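Local coordinates for metallo-beta-lactamase family protein (Staphylococcus aureus, PDB 3R2U) that probably acts as an iron-dependent hydrolase or oxygenase of the metallo-beta-lactamase superfamily and also carries a rhodanese-like domain, at residues M281-T295 and H353-Q367. Sequence-based numbering, arbitrary orientation.
Sequences MNLYQPYTVYPATNT and HTLQLIGYDDIAGYQ
The side-chain amide of Gln-356 is gripped at both ends. NE2 donates to Gln-285 O at 2.9 Å, nearly straight, and to Asp-361 OD1 at 3.0 Å. Gln-356 lies in the last turn of helix 345-356; a Schellman motif with Gly-359 as C-prime follows. The helix flanks a parallel four-stranded sheet, consistent with a rhodanese-like fold. Gln-356 OE1 accepts from two waters: one also binds Tyr-284 OH and His-353 ND1, the other takes the backbone N-H of Tyr-287. These four bonds fix the amide flip. Asp-361 OD1 also forms a salt bridge with Arg-57. Segment 281-295 links helix 269-279 to strand 298-301. It runs across the helix end and along strand 363-367, an outer strand of that sheet.

The Tyr-287 ring meets the Gln-356 amide with its edge, the planes 78° apart, while Asp-361 O lies over one face. With CG between the backbone N and the carbonyl carbon (chi1 63°), the Tyr-287 ring lies against 353-367, where OH accepts from Ile-363 N at 3.0 Å. The same hydroxyl donates to a water that binds Tyr-360 O. Further along, Val-289 CG1 packs on Ile-363 CG2 and on Gly-365 CA.

A single beta bridge pairs Pro-291 with Tyr-366. Tyr-366 N donates to Tyr-290 O at 3.1 Å, and Ala-292 N donates to Tyr-366 O at 2.9 Å. The Tyr-366 hydroxyl bonds to Asp-67 of the second subunit. Pro-291 CA sits over one face of the Tyr-366 ring, toward its rim, in a CH-pi contact, 4.3 Å from the centroid, and Pro-291 CD touches Tyr-366 CE1 at 3.6 Å.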
ATOM      1  N   MET A 281     -28.291  -5.560 -10.307  1.00 19.06           N
ATOM      2  CA  MET A 281     -28.316  -4.660  -9.168  1.00 19.14           C
ATOM      3  C   MET A 281     -27.599  -3.377  -9.574  1.00 19.85           C
ATOM      4  O   MET A 281     -27.103  -3.274 -10.689  1.00 18.00           O
ATOM      5  CB  MET A 281     -27.654  -5.284  -7.950  1.00 20.56           C
ATOM      6  CG  MET A 281     -26.118  -5.502  -8.092  1.00 17.60           C
ATOM      7  SD  MET A 281     -25.395  -6.120  -6.565  1.00 20.52           S
ATOM      8  CE  MET A 281     -25.800  -4.782  -5.451  1.00 17.69           C
ATOM      9  N   ASN A 282     -27.514  -2.422  -8.656  1.00 20.12           N
ATOM     10  CA  ASN A 282     -26.856  -1.150  -8.925  1.00 21.28           C
ATOM     11  C   ASN A 282     -25.397  -1.339  -9.356  1.00 20.63           C
ATOM     12  O   ASN A 282     -24.749  -2.326  -8.984  1.00 17.67           O
ATOM     13  CB  ASN A 282     -26.877  -0.273  -7.666  1.00 21.30           C
ATOM     14  CG  ASN A 282     -28.263   0.231  -7.323  1.00 25.57           C
ATOM     15  OD1 ASN A 282     -29.165   0.181  -8.133  1.00 27.83           O
ATOM     16  ND2 ASN A 282     -28.426   0.719  -6.104  1.00 29.05           N
ATOM     17  N   LEU A 283     -24.892  -0.390 -10.136  1.00 18.82           N
ATOM     18  CA  LEU A 283     -23.512  -0.434 -10.537  1.00 18.96           C
ATOM     19  C   LEU A 283     -22.634  -0.476  -9.301  1.00 18.23           C
ATOM     20  O   LEU A 283     -22.942   0.105  -8.272  1.00 17.67           O
ATOM     21  CB  LEU A 283     -23.138   0.788 -11.373  1.00 18.42           C
ATOM     22  CG  LEU A 283     -23.720   0.876 -12.791  1.00 22.05           C
ATOM     23  CD1 LEU A 283     -23.498   2.299 -13.366  1.00 23.71           C
ATOM     24  CD2 LEU A 283     -23.089  -0.196 -13.716  1.00 16.89           C
ATOM     25  N   TYR A 284     -21.527  -1.181  -9.408  1.00 17.85           N
ATOM     26  CA  TYR A 284     -20.562  -1.188  -8.339  1.00 16.93           C
ATOM     27  C   TYR A 284     -19.887   0.185  -8.174  1.00 16.91           C
ATOM     28  O   TYR A 284     -19.435   0.794  -9.157  1.00 17.26           O
ATOM     29  CB  TYR A 284     -19.449  -2.218  -8.620  1.00 16.43           C
ATOM     30  CG  TYR A 284     -18.257  -1.973  -7.771  1.00 14.95           C
ATOM     31  CD1 TYR A 284     -18.269  -2.292  -6.415  1.00 20.46           C
ATOM     32  CD2 TYR A 284     -17.113  -1.397  -8.300  1.00 17.10           C
ATOM     33  CE1 TYR A 284     -17.179  -2.039  -5.617  1.00 19.84           C
ATOM     34  CE2 TYR A 284     -16.020  -1.145  -7.511  1.00 16.48           C
ATOM     35  CZ  TYR A 284     -16.058  -1.465  -6.182  1.00 21.35           C
ATOM     36  OH  TYR A 284     -14.971  -1.211  -5.431  1.00 21.54           O
ATOM     37  N   GLN A 285     -19.803   0.622  -6.922  1.00 15.93           N
ATOM     38  CA  GLN A 285     -19.037   1.795  -6.522  1.00 17.32           C
ATOM     39  C   GLN A 285     -18.546   1.592  -5.091  1.00 17.43           C
ATOM     40  O   GLN A 285     -19.311   1.134  -4.224  1.00 17.74           O
ATOM     41  CB  GLN A 285     -19.855   3.099  -6.540  1.00 18.37           C
ATOM     42  CG  GLN A 285     -20.387   3.564  -7.871  1.00 19.71           C
ATOM     43  CD  GLN A 285     -19.314   3.918  -8.874  1.00 20.23           C
ATOM     44  OE1 GLN A 285     -18.149   4.068  -8.533  1.00 18.45           O
ATOM     45  NE2 GLN A 285     -19.716   4.061 -10.134  1.00 18.27           N
ATOM     46  N   PRO A 286     -17.275   1.943  -4.829  1.00 17.23           N
ATOM     47  CA  PRO A 286     -16.822   1.917  -3.468  1.00 17.70           C
ATOM     48  C   PRO A 286     -17.612   2.980  -2.703  1.00 17.99           C
ATOM     49  O   PRO A 286     -18.192   3.899  -3.320  1.00 16.62           O
ATOM     50  CB  PRO A 286     -15.349   2.320  -3.579  1.00 19.14           C
ATOM     51  CG  PRO A 286     -15.307   3.184  -4.811  1.00 18.70           C
ATOM     52  CD  PRO A 286     -16.291   2.563  -5.733  1.00 18.01           C
ATOM     53  N   TYR A 287     -17.635   2.862  -1.381  1.00 16.95           N
ATOM     54  CA  TYR A 287     -18.326   3.818  -0.550  1.00 17.43           C
ATOM     55  C   TYR A 287     -17.691   3.952   0.811  1.00 17.73           C
ATOM     56  O   TYR A 287     -16.957   3.078   1.251  1.00 18.33           O
ATOM     57  CB  TYR A 287     -19.817   3.470  -0.426  1.00 16.73           C
ATOM     58  CG  TYR A 287     -20.144   2.155   0.241  1.00 17.42           C
ATOM     59  CD1 TYR A 287     -20.117   0.956  -0.472  1.00 20.98           C
ATOM     60  CD2 TYR A 287     -20.547   2.116   1.571  1.00 15.79           C
ATOM     61  CE1 TYR A 287     -20.465  -0.263   0.146  1.00 18.10           C
ATOM     62  CE2 TYR A 287     -20.887   0.936   2.181  1.00 15.84           C
ATOM     63  CZ  TYR A 287     -20.855  -0.250   1.466  1.00 17.47           C
ATOM     64  OH  TYR A 287     -21.200  -1.406   2.090  1.00 15.98           O
ATOM     65  N   THR A 288     -17.987   5.049   1.486  1.00 18.62           N
ATOM     66  CA  THR A 288     -17.391   5.279   2.792  1.00 19.10           C
ATOM     67  C   THR A 288     -18.123   4.542   3.903  1.00 17.81           C
ATOM     68  O   THR A 288     -19.357   4.429   3.899  1.00 17.01           O
ATOM     69  CB  THR A 288     -17.353   6.785   3.151  1.00 19.19           C
ATOM     70  OG1 THR A 288     -18.690   7.304   3.225  1.00 17.99           O
ATOM     71  CG2 THR A 288     -16.556   7.573   2.106  1.00 19.66           C
ATOM     72  N   VAL A 289     -17.335   4.008   4.830  1.00 18.75           N
ATOM     73  CA  VAL A 289     -17.839   3.378   6.035  1.00 18.03           C
ATOM     74  C   VAL A 289     -17.144   4.076   7.199  1.00 18.34           C
ATOM     75  O   VAL A 289     -15.936   3.899   7.444  1.00 18.34           O
ATOM     76  CB  VAL A 289     -17.571   1.901   6.066  1.00 19.73           C
ATOM     77  CG1 VAL A 289     -18.090   1.324   7.371  1.00 15.00           C
ATOM     78  CG2 VAL A 289     -18.232   1.236   4.854  1.00 17.63           C
ATOM     79  N   TYR A 290     -17.914   4.912   7.874  1.00 16.55           N
ATOM     80  CA  TYR A 290     -17.419   5.723   8.942  1.00 17.22           C
ATOM     81  C   TYR A 290     -18.018   5.274  10.295  1.00 16.98           C
ATOM     82  O   TYR A 290     -18.935   4.439  10.346  1.00 17.56           O
ATOM     83  CB  TYR A 290     -17.725   7.214   8.669  1.00 19.28           C
ATOM     84  CG  TYR A 290     -17.010   7.912   7.495  1.00 18.21           C
ATOM     85  CD1 TYR A 290     -15.840   7.404   6.910  1.00 22.56           C
ATOM     86  CD2 TYR A 290     -17.430   9.176   7.082  1.00 21.59           C
ATOM     87  CE1 TYR A 290     -15.178   8.108   5.853  1.00 21.67           C
ATOM     88  CE2 TYR A 290     -16.786   9.879   6.055  1.00 21.66           C
ATOM     89  CZ  TYR A 290     -15.662   9.356   5.444  1.00 23.31           C
ATOM     90  OH  TYR A 290     -15.048  10.102   4.439  1.00 20.57           O
ATOM     91  N   PRO A 291     -17.500   5.812  11.395  1.00 17.46           N
ATOM     92  CA  PRO A 291     -18.028   5.361  12.697  1.00 18.12           C
ATOM     93  C   PRO A 291     -19.520   5.538  12.784  1.00 18.81           C
ATOM     94  O   PRO A 291     -20.045   6.529  12.288  1.00 19.23           O
ATOM     95  CB  PRO A 291     -17.329   6.281  13.699  1.00 17.40           C
ATOM     96  CG  PRO A 291     -16.036   6.652  13.012  1.00 17.32           C
ATOM     97  CD  PRO A 291     -16.319   6.676  11.544  1.00 17.88           C
ATOM     98  N   ALA A 292     -20.192   4.583  13.403  1.00 20.03           N
ATOM     99  CA  ALA A 292     -21.634   4.667  13.568  1.00 23.78           C
ATOM    100  C   ALA A 292     -21.974   4.652  15.042  1.00 24.45           C
ATOM    101  O   ALA A 292     -21.349   3.956  15.806  1.00 25.45           O
ATOM    102  CB  ALA A 292     -22.316   3.508  12.851  1.00 22.65           C
ATOM    103  N   THR A 293     -22.939   5.463  15.439  1.00 27.30           N
ATOM    104  CA  THR A 293     -23.416   5.463  16.811  1.00 29.51           C
ATOM    105  C   THR A 293     -24.645   4.557  16.951  1.00 29.47           C
ATOM    106  O   THR A 293     -24.965   4.139  18.062  1.00 30.69           O
ATOM    107  CB  THR A 293     -23.774   6.860  17.280  1.00 30.93           C
ATOM    108  OG1 THR A 293     -24.642   7.455  16.320  1.00 31.13           O
ATOM    109  CG2 THR A 293     -22.508   7.715  17.436  1.00 36.17           C
ATOM    110  N   ASN A 294     -25.350   4.277  15.845  1.00 27.65           N
ATOM    111  CA  ASN A 294     -26.485   3.359  15.889  1.00 26.75           C
ATOM    112  C   ASN A 294     -25.998   1.933  16.129  1.00 26.25           C
ATOM    113  O   ASN A 294     -25.407   1.329  15.247  1.00 29.08           O
ATOM    114  CB  ASN A 294     -27.274   3.434  14.578  1.00 26.46           C
ATOM    115  CG  ASN A 294     -28.515   2.522  14.555  1.00 24.85           C
ATOM    116  OD1 ASN A 294     -28.648   1.581  15.338  1.00 24.70           O
ATOM    117  ND2 ASN A 294     -29.420   2.807  13.634  1.00 24.83           N
ATOM    118  N   THR A 295     -26.235   1.398  17.318  1.00 26.06           N
ATOM    119  CA  THR A 295     -25.858   0.024  17.628  1.00 25.34           C
ATOM    120  C   THR A 295     -27.048  -0.966  17.554  1.00 25.63           C
ATOM    121  O   THR A 295     -26.919  -2.108  17.979  1.00 26.51           O
ATOM    122  CB  THR A 295     -25.253  -0.076  19.028  1.00 27.11           C
ATOM    123  OG1 THR A 295     -26.187   0.446  19.979  1.00 30.08           O
ATOM    124  CG2 THR A 295     -23.929   0.718  19.129  1.00 26.42           C
ATOM    125  N   HIS A 353     -15.544  -4.151   1.079  1.00 17.76           N
ATOM    126  CA  HIS A 353     -15.283  -4.453  -0.334  1.00 17.47           C
ATOM    127  C   HIS A 353     -15.632  -5.921  -0.664  1.00 16.43           C
ATOM    128  O   HIS A 353     -16.294  -6.198  -1.661  1.00 15.08           O
ATOM    129  CB  HIS A 353     -13.826  -4.131  -0.679  1.00 18.60           C
ATOM    130  CG  HIS A 353     -13.435  -4.573  -2.042  1.00 19.74           C
ATOM    131  ND1 HIS A 353     -13.765  -3.859  -3.169  1.00 24.77           N
ATOM    132  CD2 HIS A 353     -12.810  -5.694  -2.471  1.00 23.58           C
ATOM    133  CE1 HIS A 353     -13.323  -4.505  -4.234  1.00 25.88           C
ATOM    134  NE2 HIS A 353     -12.745  -5.624  -3.839  1.00 23.79           N
ATOM    135  N   THR A 354     -15.203  -6.859   0.181  1.00 16.53           N
ATOM    136  CA  THR A 354     -15.518  -8.273  -0.036  1.00 16.80           C
ATOM    137  C   THR A 354     -17.035  -8.494  -0.082  1.00 16.02           C
ATOM    138  O   THR A 354     -17.527  -9.215  -0.936  1.00 18.00           O
ATOM    139  CB  THR A 354     -14.807  -9.172   0.994  1.00 18.29           C
ATOM    140  OG1 THR A 354     -13.396  -8.978   0.873  1.00 22.75           O
ATOM    141  CG2 THR A 354     -15.108 -10.665   0.755  1.00 19.13           C
ATOM    142  N   LEU A 355     -17.783  -7.832   0.797  1.00 15.47           N
ATOM    143  CA  LEU A 355     -19.241  -7.956   0.785  1.00 15.28           C
ATOM    144  C   LEU A 355     -19.858  -7.433  -0.509  1.00 14.50           C
ATOM    145  O   LEU A 355     -20.870  -7.972  -0.981  1.00 12.58           O
ATOM    146  CB  LEU A 355     -19.860  -7.302   2.008  1.00 13.65           C
ATOM    147  CG  LEU A 355     -19.579  -8.092   3.299  1.00 17.37           C
ATOM    148  CD1 LEU A 355     -20.061  -7.317   4.537  1.00 13.37           C
ATOM    149  CD2 LEU A 355     -20.224  -9.481   3.256  1.00 16.82           C
ATOM    150  N   GLN A 356     -19.262  -6.391  -1.087  1.00 14.66           N
ATOM    151  CA  GLN A 356     -19.757  -5.893  -2.361  1.00 15.83           C
ATOM    152  C   GLN A 356     -19.555  -6.966  -3.448  1.00 16.19           C
ATOM    153  O   GLN A 356     -20.280  -6.998  -4.443  1.00 17.69           O
ATOM    154  CB  GLN A 356     -19.085  -4.596  -2.776  1.00 15.22           C
ATOM    155  CG  GLN A 356     -19.286  -3.446  -1.796  1.00 15.54           C
ATOM    156  CD  GLN A 356     -18.874  -2.122  -2.396  1.00 15.69           C
ATOM    157  OE1 GLN A 356     -17.768  -1.661  -2.186  1.00 16.43           O
ATOM    158  NE2 GLN A 356     -19.743  -1.545  -3.194  1.00 12.32           N
ATOM    159  N   LEU A 357     -18.579  -7.842  -3.258  1.00 15.39           N
ATOM    160  CA  LEU A 357     -18.359  -8.898  -4.222  1.00 15.80           C
ATOM    161  C   LEU A 357     -19.482  -9.952  -4.182  1.00 15.75           C
ATOM    162  O   LEU A 357     -19.629 -10.735  -5.116  1.00 16.40           O
ATOM    163  CB  LEU A 357     -16.969  -9.512  -4.091  1.00 14.06           C
ATOM    164  CG  LEU A 357     -15.833  -8.499  -4.286  1.00 18.39           C
ATOM    165  CD1 LEU A 357     -14.504  -9.215  -4.346  1.00 18.88           C
ATOM    166  CD2 LEU A 357     -16.030  -7.617  -5.538  1.00 18.26           C
ATOM    167  N   ILE A 358     -20.268  -9.971  -3.111  1.00 16.47           N
ATOM    168  CA  ILE A 358     -21.471 -10.820  -3.078  1.00 17.14           C
ATOM    169  C   ILE A 358     -22.726  -9.947  -3.152  1.00 17.61           C
ATOM    170  O   ILE A 358     -23.811 -10.329  -2.719  1.00 17.55           O
ATOM    171  CB  ILE A 358     -21.512 -11.844  -1.903  1.00 17.96           C
ATOM    172  CG1 ILE A 358     -21.451 -11.165  -0.541  1.00 16.80           C
ATOM    173  CG2 ILE A 358     -20.374 -12.834  -2.028  1.00 17.13           C
ATOM    174  CD1 ILE A 358     -21.842 -12.118   0.597  1.00 18.77           C
ATOM    175  N   GLY A 359     -22.578  -8.762  -3.735  1.00 18.84           N
ATOM    176  CA  GLY A 359     -23.715  -7.883  -3.989  1.00 17.16           C
ATOM    177  C   GLY A 359     -24.375  -7.181  -2.829  1.00 17.13           C
ATOM    178  O   GLY A 359     -25.587  -6.856  -2.895  1.00 17.95           O
ATOM    179  N   TYR A 360     -23.613  -6.931  -1.769  1.00 16.71           N
ATOM    180  CA  TYR A 360     -24.134  -6.237  -0.583  1.00 15.61           C
ATOM    181  C   TYR A 360     -23.406  -4.901  -0.454  1.00 15.70           C
ATOM    182  O   TYR A 360     -22.190  -4.875  -0.231  1.00 15.30           O
ATOM    183  CB  TYR A 360     -23.968  -7.085   0.688  1.00 15.16           C
ATOM    184  CG  TYR A 360     -24.561  -6.408   1.891  1.00 15.11           C
ATOM    185  CD1 TYR A 360     -25.944  -6.480   2.158  1.00 17.14           C
ATOM    186  CD2 TYR A 360     -23.771  -5.649   2.736  1.00 16.53           C
ATOM    187  CE1 TYR A 360     -26.488  -5.834   3.252  1.00 16.98           C
ATOM    188  CE2 TYR A 360     -24.307  -5.001   3.825  1.00 17.35           C
ATOM    189  CZ  TYR A 360     -25.664  -5.080   4.074  1.00 15.76           C
ATOM    190  OH  TYR A 360     -26.188  -4.430   5.163  1.00 18.98           O
ATOM    191  N   ASP A 361     -24.148  -3.796  -0.591  1.00 15.53           N
ATOM    192  CA  ASP A 361     -23.561  -2.444  -0.582  1.00 15.79           C
ATOM    193  C   ASP A 361     -24.063  -1.604   0.590  1.00 16.88           C
ATOM    194  O   ASP A 361     -23.900  -0.390   0.585  1.00 16.81           O
ATOM    195  CB  ASP A 361     -23.969  -1.689  -1.881  1.00 16.54           C
ATOM    196  CG  ASP A 361     -23.340  -2.269  -3.145  1.00 18.40           C
ATOM    197  OD1 ASP A 361     -22.324  -3.006  -3.081  1.00 18.72           O
ATOM    198  OD2 ASP A 361     -23.862  -1.959  -4.227  1.00 20.48           O
ATOM    199  N   ASP A 362     -24.654  -2.236   1.594  1.00 16.65           N
ATOM    200  CA  ASP A 362     -25.353  -1.491   2.646  1.00 18.04           C
ATOM    201  C   ASP A 362     -24.731  -1.468   4.056  1.00 17.10           C
ATOM    202  O   ASP A 362     -25.453  -1.295   5.040  1.00 16.98           O
ATOM    203  CB  ASP A 362     -26.802  -1.977   2.705  1.00 18.17           C
ATOM    204  CG  ASP A 362     -27.584  -1.631   1.442  1.00 22.53           C
ATOM    205  OD1 ASP A 362     -27.177  -0.713   0.725  1.00 26.27           O
ATOM    206  OD2 ASP A 362     -28.614  -2.278   1.164  1.00 30.23           O
ATOM    207  N   ILE A 363     -23.414  -1.593   4.151  1.00 15.99           N
ATOM    208  CA  ILE A 363     -22.743  -1.454   5.451  1.00 16.82           C
ATOM    209  C   ILE A 363     -22.995  -0.011   5.858  1.00 17.46           C
ATOM    210  O   ILE A 363     -22.732   0.921   5.090  1.00 17.62           O
ATOM    211  CB  ILE A 363     -21.258  -1.737   5.384  1.00 15.99           C
ATOM    212  CG1 ILE A 363     -21.027  -3.204   5.036  1.00 17.64           C
ATOM    213  CG2 ILE A 363     -20.567  -1.429   6.719  1.00 15.29           C
ATOM    214  CD1 ILE A 363     -21.596  -4.193   6.052  1.00 18.75           C
ATOM    215  N   ALA A 364     -23.545   0.163   7.045  1.00 16.62           N
ATOM    216  CA  ALA A 364     -23.917   1.486   7.535  1.00 17.82           C
ATOM    217  C   ALA A 364     -22.833   2.193   8.332  1.00 18.60           C
ATOM    218  O   ALA A 364     -22.838   3.410   8.437  1.00 20.42           O
ATOM    219  CB  ALA A 364     -25.199   1.396   8.357  1.00 16.26           C
ATOM    220  N   GLY A 365     -21.894   1.447   8.876  1.00 18.63           N
ATOM    221  CA  GLY A 365     -20.837   2.063   9.666  1.00 18.33           C
ATOM    222  C   GLY A 365     -20.131   1.032  10.499  1.00 17.92           C
ATOM    223  O   GLY A 365     -20.385  -0.145  10.349  1.00 17.96           O
ATOM    224  N   TYR A 366     -19.205   1.471  11.345  1.00 18.31           N
ATOM    225  CA  TYR A 366     -18.450   0.548  12.155  1.00 18.06           C
ATOM    226  C   TYR A 366     -18.255   1.073  13.573  1.00 19.74           C
ATOM    227  O   TYR A 366     -18.483   2.248  13.852  1.00 18.55           O
ATOM    228  CB  TYR A 366     -17.083   0.254  11.524  1.00 17.78           C
ATOM    229  CG  TYR A 366     -16.050   1.373  11.656  1.00 17.12           C
ATOM    230  CD1 TYR A 366     -15.974   2.387  10.719  1.00 15.59           C
ATOM    231  CD2 TYR A 366     -15.146   1.398  12.715  1.00 21.35           C
ATOM    232  CE1 TYR A 366     -15.049   3.422  10.842  1.00 16.40           C
ATOM    233  CE2 TYR A 366     -14.213   2.422  12.845  1.00 20.13           C
ATOM    234  CZ  TYR A 366     -14.185   3.436  11.905  1.00 20.36           C
ATOM    235  OH  TYR A 366     -13.277   4.440  12.014  1.00 18.95           O
ATOM    236  N   GLN A 367     -17.913   0.155  14.470  1.00 21.30           N
ATOM    237  CA  GLN A 367     -17.534   0.491  15.831  1.00 23.34           C
ATOM    238  C   GLN A 367     -16.210  -0.211  16.101  1.00 23.00           C
ATOM    239  O   GLN A 367     -15.962  -1.313  15.607  1.00 22.08           O
ATOM    240  CB  GLN A 367     -18.560   0.077  16.878  1.00 24.38           C
ATOM    241  CG  GLN A 367     -19.878   0.865  16.875  1.00 30.54           C
ATOM    242  CD  GLN A 367     -21.028   0.123  16.233  1.00 36.84           C
ATOM    243  OE1 GLN A 367     -21.864   0.712  15.528  1.00 45.53           O
ATOM    244  NE2 GLN A 367     -21.098  -1.171  16.488  1.00 37.40           N
TER
HETATM  245  O   HOH W   1     -22.478  -0.061  -5.457  1.00 15.96           O
HETATM  246  O   HOH W   2     -15.013  -1.526  -2.838  1.00 23.13           O
HETATM  247  O   HOH W   3     -20.354  -3.783   1.377  1.00  9.22           O
HETATM  248  O   HOH W   4     -16.557   0.293  -0.612  1.00 19.79           O
HETATM  249  O   HOH W   5     -21.512   3.382   5.468  1.00 13.49           O
HETATM  250  O   HOH W   6     -20.672   5.298   7.472  1.00 11.46           O